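Local coordinates for SusD superfamily protein (Bacteroides vulgatus ATCC 8482, PDB 3JQ0) that probably binds glycans or other nutrients at the bacterial outer membrane as a member of the SusD family, although its ligand is not known, at residues D313-T318 with L439-F444; I361-D366 with M443-R448. All coordinates share one frame; numbering follows the deposited sequence.

Contact 1: residues D313-T318 with L439-F444; sequences DTRWTT and LREFMF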
# COMPACT_ATOMS: atom_id res chain seq x y z
N ASP A 313 14.28 -7.93 -14.67
CA ASP A 313 13.45 -6.95 -13.98
C ASP A 313 14.07 -6.79 -12.58
O ASP A 313 14.04 -7.71 -11.78
CB ASP A 313 12.01 -7.43 -13.92
CG ASP A 313 11.10 -6.49 -13.20
OD1 ASP A 313 11.55 -5.57 -12.47
OD2 ASP A 313 9.85 -6.68 -13.37
N THR A 314 14.68 -5.66 -12.30
CA THR A 314 15.38 -5.47 -11.05
C THR A 314 14.44 -5.47 -9.83
O THR A 314 14.89 -5.67 -8.70
CB THR A 314 16.25 -4.18 -10.99
OG1 THR A 314 15.39 -3.06 -10.80
CG2 THR A 314 17.12 -3.99 -12.21
N ARG A 315 13.14 -5.33 -10.07
CA ARG A 315 12.21 -5.41 -8.95
C ARG A 315 12.20 -6.79 -8.30
O ARG A 315 11.83 -6.93 -7.15
CB ARG A 315 10.80 -5.06 -9.37
CG ARG A 315 10.71 -3.65 -9.93
CD ARG A 315 9.31 -3.31 -10.42
NE ARG A 315 9.02 -4.09 -11.65
CZ ARG A 315 8.09 -3.77 -12.53
NH1 ARG A 315 7.24 -2.79 -12.30
NH2 ARG A 315 7.99 -4.48 -13.64
N TRP A 316 12.53 -7.81 -9.08
CA TRP A 316 12.50 -9.20 -8.63
C TRP A 316 13.38 -9.42 -7.40
O TRP A 316 12.88 -9.77 -6.32
CB TRP A 316 12.91 -10.11 -9.78
CG TRP A 316 12.85 -11.57 -9.56
CD1 TRP A 316 12.42 -12.22 -8.45
CD2 TRP A 316 13.23 -12.56 -10.52
NE1 TRP A 316 12.51 -13.58 -8.67
CE2 TRP A 316 12.99 -13.81 -9.93
CE3 TRP A 316 13.68 -12.51 -11.82
CZ2 TRP A 316 13.21 -15.00 -10.61
CZ3 TRP A 316 13.90 -13.69 -12.48
CH2 TRP A 316 13.68 -14.93 -11.89
N THR A 317 14.69 -9.21 -7.56
CA THR A 317 15.63 -9.51 -6.48
C THR A 317 15.78 -8.36 -5.50
O THR A 317 16.41 -8.53 -4.46
CB THR A 317 16.95 -9.92 -7.06
OG1 THR A 317 17.42 -8.90 -7.92
CG2 THR A 317 16.83 -11.23 -7.83
N THR A 318 15.17 -7.21 -5.80
CA THR A 318 15.05 -6.15 -4.79
C THR A 318 13.87 -6.47 -3.86
O THR A 318 13.96 -6.26 -2.64
CB THR A 318 14.92 -4.77 -5.47
OG1 THR A 318 16.15 -4.46 -6.11
CG2 THR A 318 14.57 -3.69 -4.47
N LEU A 439 1.27 -5.43 -9.45
CA LEU A 439 1.72 -6.54 -8.62
C LEU A 439 3.25 -6.50 -8.49
O LEU A 439 3.81 -6.59 -7.40
CB LEU A 439 1.22 -7.88 -9.18
CG LEU A 439 1.70 -9.14 -8.48
CD1 LEU A 439 1.47 -9.15 -6.99
CD2 LEU A 439 1.13 -10.34 -9.17
N ARG A 440 3.92 -6.38 -9.64
CA ARG A 440 5.37 -6.33 -9.67
C ARG A 440 5.91 -5.11 -8.95
O ARG A 440 7.00 -5.18 -8.34
CB ARG A 440 5.84 -6.35 -11.14
CG ARG A 440 5.64 -7.70 -11.79
CD ARG A 440 6.01 -7.70 -13.26
NE ARG A 440 5.96 -9.05 -13.81
CZ ARG A 440 5.94 -9.36 -15.10
NH1 ARG A 440 5.83 -8.43 -16.02
NH2 ARG A 440 5.99 -10.64 -15.43
N GLU A 441 5.22 -3.97 -9.01
CA GLU A 441 5.73 -2.70 -8.54
C GLU A 441 5.53 -2.55 -7.01
O GLU A 441 6.33 -1.85 -6.38
CB GLU A 441 4.98 -1.58 -9.30
CG GLU A 441 5.49 -0.19 -9.04
CD GLU A 441 6.92 0.12 -9.50
OE1 GLU A 441 7.39 -0.57 -10.43
OE2 GLU A 441 7.51 1.11 -8.94
N PHE A 442 4.47 -3.12 -6.43
CA PHE A 442 3.97 -2.72 -5.13
C PHE A 442 3.94 -3.81 -4.07
O PHE A 442 3.24 -3.68 -3.08
CB PHE A 442 2.58 -2.05 -5.23
CG PHE A 442 2.61 -0.74 -5.99
CD1 PHE A 442 3.27 0.36 -5.44
CD2 PHE A 442 2.02 -0.61 -7.23
CE1 PHE A 442 3.32 1.58 -6.13
CE2 PHE A 442 2.08 0.58 -7.90
CZ PHE A 442 2.78 1.65 -7.40
N MSE A 443 4.76 -4.87 -4.20
CA MSE A 443 4.80 -5.85 -3.13
C MSE A 443 5.10 -5.20 -1.81
O MSE A 443 6.01 -4.34 -1.72
CB MSE A 443 5.85 -6.95 -3.41
CG MSE A 443 5.64 -7.74 -4.65
SE MSE A 443 6.79 -9.28 -4.76
CE MSE A 443 5.77 -10.38 -3.50
N PHE A 444 4.39 -5.61 -0.75
CA PHE A 444 4.60 -5.10 0.61
C PHE A 444 4.18 -3.63 0.80
O PHE A 444 4.43 -3.07 1.84
CB PHE A 444 6.05 -5.33 1.13
CG PHE A 444 6.59 -6.67 0.75
CD1 PHE A 444 5.99 -7.84 1.20
CD2 PHE A 444 7.64 -6.81 -0.15
CE1 PHE A 444 6.39 -9.07 0.81
CE2 PHE A 444 8.07 -8.07 -0.56
CZ PHE A 444 7.43 -9.20 -0.07
O HOH W 1 6.54 -5.64 -16.15

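Contact 2: residues I361-D366 with M443-R448; sequences IYRYAD and MFEGKR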
# COMPACT_ATOMS: atom_id res chain seq x y z
N ILE A 361 3.16 5.68 0.94
CA ILE A 361 1.70 5.59 0.74
C ILE A 361 1.37 5.83 -0.72
O ILE A 361 0.70 5.03 -1.38
CB ILE A 361 0.92 6.51 1.70
CG1 ILE A 361 1.17 6.14 3.16
CG2 ILE A 361 -0.56 6.53 1.35
CD1 ILE A 361 0.65 4.80 3.57
N TYR A 362 1.81 6.98 -1.22
CA TYR A 362 1.65 7.33 -2.65
C TYR A 362 2.98 7.65 -3.27
O TYR A 362 3.65 8.60 -2.82
CB TYR A 362 0.70 8.51 -2.84
CG TYR A 362 -0.74 8.29 -2.44
CD1 TYR A 362 -1.44 7.15 -2.88
CD2 TYR A 362 -1.41 9.21 -1.68
CE1 TYR A 362 -2.78 7.00 -2.60
CE2 TYR A 362 -2.77 9.05 -1.39
CZ TYR A 362 -3.46 7.92 -1.84
OH TYR A 362 -4.80 7.82 -1.55
N ARG A 363 3.33 6.89 -4.31
CA ARG A 363 4.53 7.06 -5.12
C ARG A 363 4.21 7.48 -6.52
O ARG A 363 3.11 7.13 -7.02
CB ARG A 363 5.31 5.62 -5.23
CG ARG A 363 5.94 5.17 -3.99
CD ARG A 363 6.97 4.21 -4.19
NE ARG A 363 6.59 2.84 -4.50
CZ ARG A 363 6.85 2.23 -5.64
NH1 ARG A 363 7.27 2.83 -6.73
NH2 ARG A 363 6.66 0.92 -5.68
N TYR A 364 5.15 8.11 -7.22
CA TYR A 364 4.87 8.52 -8.58
C TYR A 364 4.55 7.32 -9.51
O TYR A 364 3.70 7.47 -10.40
CB TYR A 364 5.99 9.38 -9.14
CG TYR A 364 5.62 10.04 -10.44
CD1 TYR A 364 4.64 11.01 -10.48
CD2 TYR A 364 6.22 9.72 -11.64
CE1 TYR A 364 4.29 11.63 -11.66
CE2 TYR A 364 5.89 10.35 -12.82
CZ TYR A 364 4.93 11.30 -12.83
OH TYR A 364 4.54 11.94 -13.99
N ALA A 365 5.15 6.15 -9.32
CA ALA A 365 4.77 5.01 -10.17
C ALA A 365 3.28 4.69 -9.99
O ALA A 365 2.65 4.16 -10.91
CB ALA A 365 5.61 3.78 -9.89
N ASP A 366 2.76 4.90 -8.78
CA ASP A 366 1.32 4.67 -8.49
C ASP A 366 0.48 5.66 -9.29
O ASP A 366 -0.49 5.26 -9.93
CB ASP A 366 1.14 4.80 -6.95
CG ASP A 366 -0.17 4.31 -6.40
OD1 ASP A 366 -0.98 3.72 -7.15
OD2 ASP A 366 -0.34 4.49 -5.18
N MSE A 443 4.76 -4.87 -4.20
CA MSE A 443 4.80 -5.85 -3.13
C MSE A 443 5.10 -5.20 -1.81
O MSE A 443 6.01 -4.34 -1.72
CB MSE A 443 5.85 -6.95 -3.41
CG MSE A 443 5.64 -7.74 -4.65
SE MSE A 443 6.79 -9.28 -4.76
CE MSE A 443 5.77 -10.38 -3.50
N PHE A 444 4.39 -5.61 -0.75
CA PHE A 444 4.60 -5.10 0.61
C PHE A 444 4.18 -3.63 0.80
O PHE A 444 4.43 -3.07 1.84
CB PHE A 444 6.05 -5.33 1.13
CG PHE A 444 6.59 -6.67 0.75
CD1 PHE A 444 5.99 -7.84 1.20
CD2 PHE A 444 7.64 -6.81 -0.15
CE1 PHE A 444 6.39 -9.07 0.81
CE2 PHE A 444 8.07 -8.07 -0.56
CZ PHE A 444 7.43 -9.20 -0.07
N GLU A 445 3.47 -3.06 -0.17
CA GLU A 445 3.01 -1.69 -0.11
C GLU A 445 1.50 -1.56 0.01
O GLU A 445 0.98 -0.46 0.02
CB GLU A 445 3.56 -0.84 -1.26
CG GLU A 445 5.08 -0.62 -1.17
CD GLU A 445 5.59 0.13 -2.38
OE1 GLU A 445 5.40 1.38 -2.36
OE2 GLU A 445 6.22 -0.48 -3.27
N GLY A 446 0.79 -2.67 0.14
CA GLY A 446 -0.63 -2.55 0.50
C GLY A 446 -1.60 -2.26 -0.65
O GLY A 446 -2.61 -1.60 -0.44
N LYS A 447 -1.31 -2.77 -1.84
CA LYS A 447 -2.10 -2.44 -3.04
C LYS A 447 -2.90 -3.58 -3.66
O LYS A 447 -3.98 -3.32 -4.18
CB LYS A 447 -1.22 -1.85 -4.13
CG LYS A 447 -0.32 -0.71 -3.66
CD LYS A 447 -1.05 0.45 -3.00
CE LYS A 447 -0.12 1.58 -2.63
NZ LYS A 447 -0.78 2.71 -1.89
N ARG A 448 -2.39 -4.82 -3.65
CA ARG A 448 -2.93 -5.87 -4.51
C ARG A 448 -4.38 -6.20 -4.26
O ARG A 448 -5.12 -6.45 -5.24
CB ARG A 448 -2.03 -7.12 -4.38
CG ARG A 448 -2.50 -8.34 -5.14
CD ARG A 448 -2.48 -8.20 -6.64
NE ARG A 448 -2.64 -9.52 -7.24
CZ ARG A 448 -2.63 -9.73 -8.56
NH1 ARG A 448 -2.56 -8.74 -9.42
NH2 ARG A 448 -2.66 -10.98 -9.01
O HOH W 2 -2.45 3.44 -3.95

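Contact 1: residues D313-T318 with L439-F444
The first turn of helix 315-319 meets the C-terminal end of helix 430-441 where Arg315 and Arg440 face each other, their CA atoms 6.9 Å apart. Arg315 does most of the touching. Its chain bends at chi3 (-70°), which lays one face of the guanidinium over the aliphatic stem of Arg440, whose CB sits 3.7 Å from Arg315 CZ, over the centre of that face. Arg315 NH1 donates to Glu441 OE1 over 2.9 Å, close to the C-O axis of the carboxylate, and also pairs with Glu437; Glu441 OE2 turns to Arg363 and Arg392. On the other side of the group, NE and NH2 grip Asp313 side-on, with NH2 2.9 Å from Asp313 OD2. Asp313 OD1 additionally accepts from Arg315 N, a capping bond that ties the start of the helix to the same ion pair. A water accepts from Arg440 NH1 and, weakly, from Arg315 NH2, so the two arginines share a partner; Arg440 is held further by Gly308 O and Asp411. Partners around its edge, most of them near the plane, thus fix the rotation of a buried guanidinium. The result is a salt-bridge network joining a capped helix start to the end of another helix in the SusD fold.

Contact 2: residues I361-D366 with M443-R448
Lys447 NZ donates two hydrogen bonds, to Ile361 O over 2.8 Å and to a water, with Asp366 OD2 3.8 Å from NZ on the water's side in a long salt bridge. The bond to Ile361 O lies in the carbonyl plane, with a C=O...N angle of 157°. The same water donates to Asp366 OD2 at 2.7 Å, so it fills in where ammonium and carboxylate approach from opposite directions without meeting closely. Asp366 has its stronger partner in Arg438, which takes OD1 and leaves OD2 for the water and the lysine. A kink at chi2 turns the Lys447 chain before it runs out straight to this cluster.

Beside it stands a second ion pair of a different build. Arg363 meets Glu445 side-on, NE 2.9 Å from Glu445 OE1 and NH2 2.8 Å from Glu445 OE2, each oxygen using its syn lone pair. The two flat groups are nearly coplanar, 21° apart, and the N-H bonds are almost straight, 171° at NE. Lys341 also binds Glu445 OE2, and the positive charges of Arg363 and Lys341 would be expected to favour the ionised form of Glu445; Phe229 and Phe233 of helix 229-233 pack on Arg363, and Phe233 also on Glu445.

A classic beta bulge, with Ile361 and Tyr362 set opposite Phe245, interrupts the short antiparallel pair 243-247/359-363. The contact therefore ties a bulged strand and the helix it leads into, 364-377, to the loop joining helices 430-441 and 448-455, through a bidentate arginine-carboxylate pair and a lysine-bound carbonyl.

Overall arrangement
Both contacts are buried and polar, with contact 2 nearer the middle of the protein, its centre about 4 Å from the centre of the chain, against about 13 Å for contact 1. They draw on one continuous run, 439-448: contact 1 uses the end of helix 430-441, contact 2 the loop after it. Glu441 OE2 joins them, forming a salt bridge with Arg363 NH1, while the Phe442 ring packs against Arg363 and Asp366. Their chemistry differs: a single arginine organises the helix-to-helix contact 1, whereas contact 2, between a strand-to-helix junction and a loop, separates its work between an arginine pair and a lysine that also engages the backbone. Together they illustrate how linked ion pairs can join distant segments in a protein interior.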